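Local coordinates for protein ribonuclease VapC (PDB 5K8J) that probably acts as the magnesium-dependent RNase toxin of a VapBC toxin-antitoxin pair, here in complex with VapB antitoxin chains, at residues 7-12 and 108-113; 69-74 and 99-104; 3-8 and 29-34. All coordinates share one frame; numbering follows the deposited sequence.

In the fold
The three contacts lie in one PIN domain, whose parallel sheet has the order 68-69, 31-34, 3-5, 108-111, 125-127. Contacts 1 and 3 share Thr7 and Asn8, and their centres are about 7 Å apart. Contact 3 pairs strands 3-5 and 31-34. Contact 1 sets helix 7-15 against strand 108-111. Contact 2 sets helix 93-104 against the loop after strand 68-69, and meets contact 3 through Gln101 OE1 and Ser34 OG. Its centre is about 12 Å from contact 3 and 16 Å from contact 1. Along the chain it follows contact 3, nested inside the loop closed by contact 1. Contacts 1 and 3 flank strand 3-5, next to the predicted magnesium ligand Asp6.

Contact 1 (7-12 and 108-113); sequences TNVAIH and TFVTFN
Phe112 is the hub of this contact, with Asn8, Val9 and His12 gathered round its ring. The site lies at the C-terminal end of strand 108-111 in the parallel sheet of the PIN domain, where helix 7-15 passes over the strand end. The axes of the segments 7-12 and 108-111 come within 7.8 Å of each other.

The aromatic pair is T-shaped. Phe112 turns its edge to the His12 ring, and its CE2 stands over the centre of one His12 face, 3.7 Å from CD2 of that residue. The ring planes are 70° apart. His12 ND1 is hydrogen-bonded to OD2 of Asp17, which probably helps fix the rotation of the imidazole.

The apolar contacts run through one methyl. Val9 CG2 sits over the centre of a Phe112 face, 4.0 Å from the ring centroid and 10° off its normal, a CH-pi contact. This branch is anti to the carbonyl carbon of Val9. It is 4.5 Å from Val110 CG1, a looser touch, so it bridges strand and loop. Val20 of helix 18-26 packs on Val9, His12 and Phe112 as well.

The polar groups meet less directly. The amide of Asn8 slides along Phe112, tilted against the ring, with Asn8 CG 3.5 Å from Phe112 CD2. Phe112 N is buried here and has no partner in the model. The turn after the strand is an ST turn. Its Thr111 OG1 also hydrogen-bonds to OD2 of Asp6, the predicted magnesium ligand, so the turn may help position that carboxylate. Within the turn, Asn113 N donates to Thr111 OG1 at 2.9 Å, with an almost straight N-H...O angle of 168°.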
ATOM      1  N   THR B   7      22.350   4.202  14.436  1.00 12.12           N
ATOM      2  CA  THR B   7      22.299   4.372  15.895  1.00 13.31           C
ATOM      3  C   THR B   7      23.667   4.694  16.490  1.00 16.71           C
ATOM      4  O   THR B   7      23.775   5.525  17.406  1.00 14.76           O
ATOM      5  CB  THR B   7      21.730   3.114  16.535  1.00 11.61           C
ATOM      6  OG1 THR B   7      20.414   2.914  16.024  1.00 13.29           O
ATOM      7  CG2 THR B   7      21.701   3.234  18.046  1.00 12.46           C
ATOM      8  N   ASN B   8      24.717   4.003  16.029  1.00 15.15           N
ATOM      9  CA  ASN B   8      26.052   4.196  16.594  1.00 17.46           C
ATOM     10  C   ASN B   8      26.471   5.645  16.450  1.00 13.61           C
ATOM     11  O   ASN B   8      27.066   6.230  17.360  1.00 14.26           O
ATOM     12  CB  ASN B   8      27.056   3.290  15.881  1.00 23.08           C
ATOM     13  CG  ASN B   8      26.865   3.312  14.310  1.00 56.90           C
ATOM     14  OD1 ASN B   8      26.423   4.313  13.759  1.00 72.02           O
ATOM     15  ND2 ASN B   8      27.186   2.220  13.625  1.00 56.39           N
ATOM     16  N   VAL B   9      26.173   6.244  15.293  1.00 13.97           N
ATOM     17  CA  VAL B   9      26.497   7.650  15.066  1.00 14.08           C
ATOM     18  C   VAL B   9      25.753   8.526  16.070  1.00 17.72           C
ATOM     19  O   VAL B   9      26.329   9.456  16.655  1.00 17.26           O
ATOM     20  CB  VAL B   9      26.166   8.056  13.611  1.00 14.45           C
ATOM     21  CG1 VAL B   9      26.431   9.542  13.379  1.00 18.63           C
ATOM     22  CG2 VAL B   9      26.977   7.227  12.619  1.00 19.19           C
ATOM     23  N   ALA B  10      24.451   8.261  16.260  1.00 14.84           N
ATOM     24  CA  ALA B  10      23.670   9.035  17.211  1.00 13.58           C
ATOM     25  C   ALA B  10      24.175   8.853  18.636  1.00 16.79           C
ATOM     26  O   ALA B  10      24.138   9.798  19.430  1.00 15.95           O
ATOM     27  CB  ALA B  10      22.200   8.654  17.113  1.00 14.68           C
ATOM     28  N   ILE B  11      24.585   7.639  19.001  1.00 16.53           N
ATOM     29  CA  ILE B  11      25.192   7.417  20.319  1.00 14.98           C
ATOM     30  C   ILE B  11      26.434   8.288  20.503  1.00 19.75           C
ATOM     31  O   ILE B  11      26.647   8.887  21.571  1.00 20.68           O
ATOM     32  CB  ILE B  11      25.512   5.920  20.532  1.00 14.88           C
ATOM     33  CG1 ILE B  11      24.245   5.134  20.785  1.00 16.78           C
ATOM     34  CG2 ILE B  11      26.493   5.718  21.731  1.00 21.32           C
ATOM     35  CD1 ILE B  11      24.427   3.640  20.754  1.00 19.88           C
ATOM     36  N   HIS B  12      27.299   8.345  19.492  1.00 16.98           N
ATOM     37  CA  HIS B  12      28.507   9.151  19.608  1.00 20.28           C
ATOM     38  C   HIS B  12      28.178  10.628  19.742  1.00 20.83           C
ATOM     39  O   HIS B  12      28.872  11.366  20.457  1.00 21.18           O
ATOM     40  CB  HIS B  12      29.404   8.867  18.399  1.00 20.45           C
ATOM     41  CG  HIS B  12      30.162   7.574  18.531  1.00 20.63           C
ATOM     42  ND1 HIS B  12      31.542   7.528  18.564  1.00 28.27           N
ATOM     43  CD2 HIS B  12      29.740   6.300  18.722  1.00 22.42           C
ATOM     44  CE1 HIS B  12      31.934   6.277  18.734  1.00 27.90           C
ATOM     45  NE2 HIS B  12      30.861   5.512  18.836  1.00 23.27           N
ATOM     46  N   THR B 108      20.063   9.141   2.417  1.00 12.20           N
ATOM     47  CA  THR B 108      21.345   8.458   2.524  1.00 12.29           C
ATOM     48  C   THR B 108      21.589   8.020   3.958  1.00 14.38           C
ATOM     49  O   THR B 108      21.315   8.762   4.906  1.00 15.36           O
ATOM     50  CB  THR B 108      22.439   9.386   2.025  1.00 13.04           C
ATOM     51  OG1 THR B 108      22.233   9.629   0.623  1.00 15.30           O
ATOM     52  CG2 THR B 108      23.848   8.811   2.230  1.00 14.29           C
ATOM     53  N   PHE B 109      22.047   6.779   4.105  1.00 12.39           N
ATOM     54  CA  PHE B 109      22.287   6.139   5.397  1.00 12.42           C
ATOM     55  C   PHE B 109      23.754   6.315   5.790  1.00 13.01           C
ATOM     56  O   PHE B 109      24.665   5.936   5.035  1.00 14.97           O
ATOM     57  CB  PHE B 109      21.900   4.663   5.327  1.00 13.13           C
ATOM     58  CG  PHE B 109      21.974   3.952   6.635  1.00 15.69           C
ATOM     59  CD1 PHE B 109      22.983   3.057   6.874  1.00 14.98           C
ATOM     60  CD2 PHE B 109      21.062   4.204   7.635  1.00 26.94           C
ATOM     61  CE1 PHE B 109      23.065   2.408   8.090  1.00 16.70           C
ATOM     62  CE2 PHE B 109      21.147   3.537   8.851  1.00 24.20           C
ATOM     63  CZ  PHE B 109      22.130   2.647   9.068  1.00 20.20           C
ATOM     64  N   VAL B 110      23.985   6.886   6.974  1.00 11.93           N
ATOM     65  CA  VAL B 110      25.317   7.221   7.471  1.00 12.47           C
ATOM     66  C   VAL B 110      25.669   6.280   8.617  1.00 12.29           C
ATOM     67  O   VAL B 110      24.932   6.208   9.614  1.00 12.47           O
ATOM     68  CB  VAL B 110      25.356   8.669   7.967  1.00 14.67           C
ATOM     69  CG1 VAL B 110      26.725   9.002   8.498  1.00 15.36           C
ATOM     70  CG2 VAL B 110      24.976   9.613   6.847  1.00 16.10           C
ATOM     71  N   THR B 111      26.773   5.561   8.482  1.00 12.63           N
ATOM     72  CA  THR B 111      27.044   4.469   9.409  1.00 17.26           C
ATOM     73  C   THR B 111      28.534   4.228   9.587  1.00 13.83           C
ATOM     74  O   THR B 111      29.359   4.495   8.702  1.00 14.74           O
ATOM     75  CB  THR B 111      26.356   3.167   8.962  1.00 16.39           C
ATOM     76  OG1 THR B 111      26.639   2.118   9.905  1.00 16.81           O
ATOM     77  CG2 THR B 111      26.842   2.725   7.624  1.00 14.60           C
ATOM     78  N   PHE B 112      28.885   3.746  10.783  1.00 15.10           N
ATOM     79  CA  PHE B 112      30.223   3.216  11.007  1.00 17.67           C
ATOM     80  C   PHE B 112      30.385   1.769  10.560  1.00 22.15           C
ATOM     81  O   PHE B 112      31.505   1.252  10.601  1.00 22.26           O
ATOM     82  CB  PHE B 112      30.565   3.231  12.500  1.00 23.78           C
ATOM     83  CG  PHE B 112      30.550   4.576  13.141  1.00 19.62           C
ATOM     84  CD1 PHE B 112      31.078   5.680  12.518  1.00 24.78           C
ATOM     85  CD2 PHE B 112      30.059   4.704  14.427  1.00 26.48           C
ATOM     86  CE1 PHE B 112      31.069   6.922  13.160  1.00 33.96           C
ATOM     87  CE2 PHE B 112      30.046   5.928  15.065  1.00 28.50           C
ATOM     88  CZ  PHE B 112      30.540   7.034  14.431  1.00 28.31           C
ATOM     89  N   ASN B 113      29.300   1.086  10.206  1.00 20.04           N
ATOM     90  CA  ASN B 113      29.355  -0.339   9.918  1.00 21.91           C
ATOM     91  C   ASN B 113      28.874  -0.617   8.506  1.00 14.74           C
ATOM     92  O   ASN B 113      27.966  -1.432   8.332  1.00 18.42           O
ATOM     93  CB  ASN B 113      28.454  -1.134  10.870  1.00 23.97           C
ATOM     94  CG  ASN B 113      28.798  -0.943  12.325  1.00 47.35           C
ATOM     95  OD1 ASN B 113      29.954  -0.753  12.682  1.00 64.09           O
ATOM     96  ND2 ASN B 113      27.777  -1.024  13.186  1.00 46.80           N
TER

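Contact 2 (69-74 and 99-104); sequences LDFDGA and AAQALA
Gln101 reaches from helix 93-104 to the chain between strand 68-69 and helix 73-86. Its side chain is extended beyond CG, which carries the amide to the loop. There NE2 donates to two successive carbonyls, Leu69 O at 3.0 Å and Asp70 O at 3.1 Å. Both bonds are weak, with N-H...O angles of 126° and 138°. One amide nitrogen thus spans the point where the strand ends and the loop begins.

The same side chain lies against Phe71. Gln101 CD is 3.7 Å from Phe71 CD2, at the edge of the ring, and OE1 is near the ring plane. The amide and ring planes are turned 63° apart. Further along, Ala104 CB approaches Ala74 O at 4.4 Å, where helix 73-86 starts.

In the next shell, Ser34 OG is hydrogen-bonded to Gln101 OE1, so both ends of the amide are engaged. Asp72 OD1 caps helix 73-86 at Ala75 N, while Asp72 OD2 is hydrogen-bonded to Ser42 OG of a VapB chain. Asp70 OD2 is hydrogen-bonded to His7 NE2 of another VapB chain, and Phe71 makes backbone hydrogen bonds to the second toxin subunit. Helix 93-104 is joined here to the loop that follows strand 68-69, the outermost strand within this chain of the PIN-domain sheet, close to the toxin dimer and antitoxin interfaces.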
ATOM      1  N   LEU B  69      11.779   9.686  12.499  1.00 12.05           N
ATOM      2  CA  LEU B  69      11.058   8.862  11.535  1.00 12.43           C
ATOM      3  C   LEU B  69      10.414   7.698  12.255  1.00 12.93           C
ATOM      4  O   LEU B  69      11.117   6.824  12.778  1.00 14.22           O
ATOM      5  CB  LEU B  69      11.992   8.252  10.490  1.00 14.20           C
ATOM      6  CG  LEU B  69      12.561   9.129   9.424  1.00 18.78           C
ATOM      7  CD1 LEU B  69      13.678   8.349   8.687  1.00 15.05           C
ATOM      8  CD2 LEU B  69      11.440   9.527   8.477  1.00 16.27           C
ATOM      9  N   ASP B  70       9.093   7.639  12.238  1.00 12.37           N
ATOM     10  CA  ASP B  70       8.403   6.496  12.813  1.00 11.59           C
ATOM     11  C   ASP B  70       8.531   5.277  11.913  1.00 13.77           C
ATOM     12  O   ASP B  70       8.828   5.393  10.724  1.00 16.48           O
ATOM     13  CB  ASP B  70       6.929   6.832  13.050  1.00 15.45           C
ATOM     14  CG  ASP B  70       6.733   7.830  14.184  1.00 16.48           C
ATOM     15  OD1 ASP B  70       7.705   8.073  14.934  1.00 17.60           O
ATOM     16  OD2 ASP B  70       5.621   8.362  14.323  1.00 18.75           O
ATOM     17  N   PHE B  71       8.355   4.081  12.511  1.00 11.38           N
ATOM     18  CA  PHE B  71       8.472   2.838  11.752  1.00 11.82           C
ATOM     19  C   PHE B  71       7.068   2.388  11.386  1.00 14.71           C
ATOM     20  O   PHE B  71       6.292   1.990  12.253  1.00 13.97           O
ATOM     21  CB  PHE B  71       9.245   1.754  12.509  1.00 14.29           C
ATOM     22  CG  PHE B  71       9.669   0.638  11.607  1.00 13.23           C
ATOM     23  CD1 PHE B  71       8.790  -0.389  11.303  1.00 11.11           C
ATOM     24  CD2 PHE B  71      10.903   0.668  10.965  1.00 10.68           C
ATOM     25  CE1 PHE B  71       9.151  -1.382  10.420  1.00 12.23           C
ATOM     26  CE2 PHE B  71      11.262  -0.310  10.079  1.00 11.07           C
ATOM     27  CZ  PHE B  71      10.381  -1.351   9.802  1.00 12.14           C
ATOM     28  N   ASP B  72       6.747   2.462  10.094  1.00 13.19           N
ATOM     29  CA  ASP B  72       5.383   2.338   9.595  1.00 13.27           C
ATOM     30  C   ASP B  72       5.318   1.302   8.481  1.00 15.34           C
ATOM     31  O   ASP B  72       6.301   0.655   8.146  1.00 14.86           O
ATOM     32  CB  ASP B  72       4.850   3.696   9.129  1.00 13.87           C
ATOM     33  CG  ASP B  72       5.758   4.388   8.120  1.00 18.81           C
ATOM     34  OD1 ASP B  72       6.696   3.755   7.595  1.00 16.55           O
ATOM     35  OD2 ASP B  72       5.507   5.599   7.856  1.00 19.06           O
ATOM     36  N   GLY B  73       4.124   1.138   7.908  1.00 16.20           N
ATOM     37  CA  GLY B  73       3.944   0.116   6.890  1.00 16.40           C
ATOM     38  C   GLY B  73       4.881   0.278   5.715  1.00 12.46           C
ATOM     39  O   GLY B  73       5.381  -0.707   5.164  1.00 15.36           O
ATOM     40  N   ALA B  74       5.128   1.520   5.300  1.00 13.53           N
ATOM     41  CA  ALA B  74       6.030   1.745   4.181  1.00 16.25           C
ATOM     42  C   ALA B  74       7.427   1.230   4.484  1.00 16.61           C
ATOM     43  O   ALA B  74       8.089   0.647   3.616  1.00 14.69           O
ATOM     44  CB  ALA B  74       6.059   3.230   3.819  1.00 17.49           C
ATOM     45  N   ALA B  99      17.698   0.935   7.797  1.00 12.26           N
ATOM     46  CA  ALA B  99      17.948   1.108   6.372  1.00  9.56           C
ATOM     47  C   ALA B  99      16.654   1.164   5.569  1.00 13.35           C
ATOM     48  O   ALA B  99      16.542   1.932   4.605  1.00 11.82           O
ATOM     49  CB  ALA B  99      18.837  -0.026   5.858  1.00 11.59           C
ATOM     50  N   ALA B 100      15.657   0.357   5.952  1.00 10.75           N
ATOM     51  CA  ALA B 100      14.356   0.373   5.281  1.00 10.37           C
ATOM     52  C   ALA B 100      13.689   1.741   5.378  1.00 12.45           C
ATOM     53  O   ALA B 100      13.020   2.195   4.448  1.00 12.25           O
ATOM     54  CB  ALA B 100      13.455  -0.712   5.895  1.00 13.81           C
ATOM     55  N   GLN B 101      13.858   2.420   6.506  1.00 11.69           N
ATOM     56  CA  GLN B 101      13.285   3.744   6.641  1.00 12.25           C
ATOM     57  C   GLN B 101      14.004   4.739   5.744  1.00  9.61           C
ATOM     58  O   GLN B 101      13.377   5.619   5.157  1.00 12.52           O
ATOM     59  CB  GLN B 101      13.399   4.194   8.083  1.00 11.70           C
ATOM     60  CG  GLN B 101      12.562   3.348   9.014  1.00 10.10           C
ATOM     61  CD  GLN B 101      12.748   3.777  10.442  1.00 13.46           C
ATOM     62  OE1 GLN B 101      13.715   3.394  11.066  1.00 14.36           O
ATOM     63  NE2 GLN B 101      11.816   4.572  10.972  1.00 14.90           N
ATOM     64  N   ALA B 102      15.322   4.627   5.674  1.00 11.67           N
ATOM     65  CA  ALA B 102      16.083   5.466   4.759  1.00 10.02           C
ATOM     66  C   ALA B 102      15.638   5.252   3.319  1.00 13.91           C
ATOM     67  O   ALA B 102      15.462   6.212   2.558  1.00 13.71           O
ATOM     68  CB  ALA B 102      17.569   5.150   4.927  1.00 11.70           C
ATOM     69  N   LEU B 103      15.469   3.997   2.914  1.00 12.10           N
ATOM     70  CA  LEU B 103      14.971   3.713   1.572  1.00 11.33           C
ATOM     71  C   LEU B 103      13.612   4.335   1.328  1.00 13.31           C
ATOM     72  O   LEU B 103      13.383   4.955   0.287  1.00 13.64           O
ATOM     73  CB  LEU B 103      14.898   2.206   1.343  1.00 13.47           C
ATOM     74  CG  LEU B 103      16.262   1.521   1.193  1.00 13.25           C
ATOM     75  CD1 LEU B 103      16.196   0.038   1.516  1.00 18.58           C
ATOM     76  CD2 LEU B 103      16.749   1.690  -0.206  1.00 15.74           C
ATOM     77  N   ALA B 104      12.682   4.150   2.255  1.00 12.33           N
ATOM     78  CA  ALA B 104      11.336   4.692   2.060  1.00 12.09           C
ATOM     79  C   ALA B 104      11.340   6.206   1.931  1.00 13.28           C
ATOM     80  O   ALA B 104      10.504   6.776   1.225  1.00 14.33           O
ATOM     81  CB  ALA B 104      10.469   4.277   3.235  1.00 12.43           C
TER

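Contact 3 (3-8 and 29-34); sequences YVLDTN and GAILLS
Tyr3 begins the pairing with Ile31. Its N donates to Ala30 O at 2.8 Å, and its O receives Leu32 N at the same distance. Each donor lies nearly in line with the carbonyl it meets. The phenol ring lies beside the start of the second segment, edge on, with Gly29 N in its plane, 3.9 Å from Tyr3 CE2. CG is anti to the carbonyl carbon of Tyr3 (chi1 -60°), which brings the ring to this end.

Val4 sits beside Leu32 on the other face of the sheet. Val4 CG2 is 4.2 Å from Leu32 CB. The backbones also meet there through a CA-H...O contact, with Val4 CA 3.5 Å from Leu32 O.

Leu5 N donates to that same Leu32 O, at 3.2 Å and 164°. The parallel bridges Tyr3-Ile31 and Val4-Leu32 join strands 3-5 and 31-34, and helices 7-15 and 18-26 connect them. This is the beta-alpha-beta crossover that opens the PIN fold. The side chains of Leu5 and Ile31 cross at an angle, with Leu5 CD1 3.8 Å from Ile31 CG2. Past this point the strands part, and a water takes over: it donates to Leu5 O and accepts from Ser34 N.

Asp6, the predicted magnesium ligand, stands between strand and helix. Its OD1 accepts Thr7 N from above the carboxylate plane, at 2.8 Å. Arg74 of a VapB chain makes a long, weak ion pair with the same oxygen. Thr7 OG1 is hydrogen-bonded to Ser37 and Glu40 of helix 35-45.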
ATOM      1  N   TYR B   3      19.656  12.643   5.254  1.00 14.85           N
ATOM      2  CA  TYR B   3      20.511  11.614   5.838  1.00 14.04           C
ATOM      3  C   TYR B   3      19.785  10.995   7.017  1.00 17.16           C
ATOM      4  O   TYR B   3      19.161  11.706   7.806  1.00 18.72           O
ATOM      5  CB  TYR B   3      21.853  12.200   6.321  1.00 13.90           C
ATOM      6  CG  TYR B   3      22.621  12.836   5.189  1.00 15.64           C
ATOM      7  CD1 TYR B   3      23.446  12.077   4.387  1.00 16.27           C
ATOM      8  CD2 TYR B   3      22.478  14.183   4.906  1.00 19.02           C
ATOM      9  CE1 TYR B   3      24.128  12.644   3.340  1.00 15.46           C
ATOM     10  CE2 TYR B   3      23.158  14.766   3.856  1.00 18.20           C
ATOM     11  CZ  TYR B   3      23.986  13.989   3.079  1.00 24.46           C
ATOM     12  OH  TYR B   3      24.666  14.528   2.003  1.00 28.61           O
ATOM     13  N   VAL B   4      19.867   9.675   7.126  1.00 11.66           N
ATOM     14  CA  VAL B   4      19.480   8.955   8.344  1.00 11.08           C
ATOM     15  C   VAL B   4      20.748   8.526   9.063  1.00 13.89           C
ATOM     16  O   VAL B   4      21.601   7.854   8.469  1.00 13.50           O
ATOM     17  CB  VAL B   4      18.618   7.733   8.010  1.00 10.52           C
ATOM     18  CG1 VAL B   4      18.332   6.909   9.271  1.00 13.99           C
ATOM     19  CG2 VAL B   4      17.309   8.157   7.381  1.00 14.87           C
ATOM     20  N   LEU B   5      20.889   8.898  10.342  1.00 12.79           N
ATOM     21  CA  LEU B   5      22.058   8.524  11.117  1.00 14.09           C
ATOM     22  C   LEU B   5      21.859   7.133  11.685  1.00 15.74           C
ATOM     23  O   LEU B   5      20.833   6.865  12.316  1.00 20.36           O
ATOM     24  CB  LEU B   5      22.286   9.498  12.279  1.00 13.28           C
ATOM     25  CG  LEU B   5      22.494  10.959  11.896  1.00 16.80           C
ATOM     26  CD1 LEU B   5      22.905  11.816  13.146  1.00 21.44           C
ATOM     27  CD2 LEU B   5      23.564  11.107  10.824  1.00 19.23           C
ATOM     28  N   ASP B   6      22.844   6.261  11.505  1.00 13.57           N
ATOM     29  CA  ASP B   6      22.772   4.973  12.187  1.00 13.84           C
ATOM     30  C   ASP B   6      22.836   5.188  13.697  1.00 15.66           C
ATOM     31  O   ASP B   6      23.332   6.201  14.198  1.00 14.21           O
ATOM     32  CB  ASP B   6      23.903   4.052  11.726  1.00 17.70           C
ATOM     33  CG  ASP B   6      23.624   2.549  12.006  1.00 20.02           C
ATOM     34  OD1 ASP B   6      22.524   2.197  12.534  1.00 18.85           O
ATOM     35  OD2 ASP B   6      24.529   1.741  11.662  1.00 18.94           O
ATOM     36  N   THR B   7      22.350   4.202  14.436  1.00 12.12           N
ATOM     37  CA  THR B   7      22.299   4.372  15.895  1.00 13.31           C
ATOM     38  C   THR B   7      23.667   4.694  16.490  1.00 16.71           C
ATOM     39  O   THR B   7      23.775   5.525  17.406  1.00 14.76           O
ATOM     40  CB  THR B   7      21.730   3.114  16.535  1.00 11.61           C
ATOM     41  OG1 THR B   7      20.414   2.914  16.024  1.00 13.29           O
ATOM     42  CG2 THR B   7      21.701   3.234  18.046  1.00 12.46           C
ATOM     43  N   ASN B   8      24.717   4.003  16.029  1.00 15.15           N
ATOM     44  CA  ASN B   8      26.052   4.196  16.594  1.00 17.46           C
ATOM     45  C   ASN B   8      26.471   5.645  16.450  1.00 13.61           C
ATOM     46  O   ASN B   8      27.066   6.230  17.360  1.00 14.26           O
ATOM     47  CB  ASN B   8      27.056   3.290  15.881  1.00 23.08           C
ATOM     48  CG  ASN B   8      26.865   3.312  14.310  1.00 56.90           C
ATOM     49  OD1 ASN B   8      26.423   4.313  13.759  1.00 72.02           O
ATOM     50  ND2 ASN B   8      27.186   2.220  13.625  1.00 56.39           N
ATOM     51  N   GLY B  29      22.202  18.524   4.132  1.00 22.00           N
ATOM     52  CA  GLY B  29      20.835  18.080   3.981  1.00 19.49           C
ATOM     53  C   GLY B  29      20.186  17.876   5.333  1.00 19.13           C
ATOM     54  O   GLY B  29      20.798  18.056   6.388  1.00 20.47           O
ATOM     55  N   ALA B  30      18.919  17.491   5.274  1.00 18.31           N
ATOM     56  CA  ALA B  30      18.174  17.196   6.489  1.00 16.19           C
ATOM     57  C   ALA B  30      18.801  16.004   7.198  1.00 18.13           C
ATOM     58  O   ALA B  30      19.187  15.017   6.561  1.00 20.25           O
ATOM     59  CB  ALA B  30      16.716  16.878   6.158  1.00 16.93           C
ATOM     60  N   ILE B  31      18.839  16.068   8.519  1.00 16.32           N
ATOM     61  CA  ILE B  31      19.367  14.985   9.342  1.00 13.55           C
ATOM     62  C   ILE B  31      18.217  14.363  10.120  1.00 12.93           C
ATOM     63  O   ILE B  31      17.541  15.050  10.899  1.00 14.88           O
ATOM     64  CB  ILE B  31      20.475  15.512  10.261  1.00 16.87           C
ATOM     65  CG1 ILE B  31      21.635  15.984   9.365  1.00 23.35           C
ATOM     66  CG2 ILE B  31      20.916  14.426  11.222  1.00 18.07           C
ATOM     67  CD1 ILE B  31      22.772  16.592  10.100  1.00 32.78           C
ATOM     68  N   LEU B  32      17.996  13.073   9.906  1.00 12.40           N
ATOM     69  CA  LEU B  32      16.823  12.368  10.406  1.00 12.01           C
ATOM     70  C   LEU B  32      17.263  11.284  11.369  1.00 15.38           C
ATOM     71  O   LEU B  32      18.300  10.658  11.177  1.00 13.57           O
ATOM     72  CB  LEU B  32      16.032  11.729   9.258  1.00 11.49           C
ATOM     73  CG  LEU B  32      15.773  12.594   8.028  1.00 13.59           C
ATOM     74  CD1 LEU B  32      14.988  11.796   6.984  1.00 14.52           C
ATOM     75  CD2 LEU B  32      15.023  13.871   8.384  1.00 14.91           C
ATOM     76  N   LEU B  33      16.464  11.061  12.400  1.00 12.83           N
ATOM     77  CA  LEU B  33      16.699  10.014  13.382  1.00 11.80           C
ATOM     78  C   LEU B  33      15.566   8.993  13.303  1.00 15.34           C
ATOM     79  O   LEU B  33      14.388   9.369  13.370  1.00 17.59           O
ATOM     80  CB  LEU B  33      16.743  10.624  14.789  1.00 18.22           C
ATOM     81  CG  LEU B  33      17.230   9.692  15.891  1.00 24.68           C
ATOM     82  CD1 LEU B  33      18.697   9.343  15.701  1.00 26.13           C
ATOM     83  CD2 LEU B  33      17.027  10.383  17.228  1.00 24.47           C
ATOM     84  N   SER B  34      15.917   7.709  13.251  1.00 14.04           N
ATOM     85  CA  SER B  34      14.910   6.648  13.322  1.00  9.47           C
ATOM     86  C   SER B  34      14.368   6.500  14.744  1.00 13.64           C
ATOM     87  O   SER B  34      15.122   6.562  15.714  1.00 12.04           O
ATOM     88  CB  SER B  34      15.541   5.338  12.901  1.00 10.17           C
ATOM     89  OG  SER B  34      14.678   4.280  13.252  1.00 14.28           O
TER
HETATM   90  O   HOH W   1      18.493   6.860  13.168  1.00 19.10           O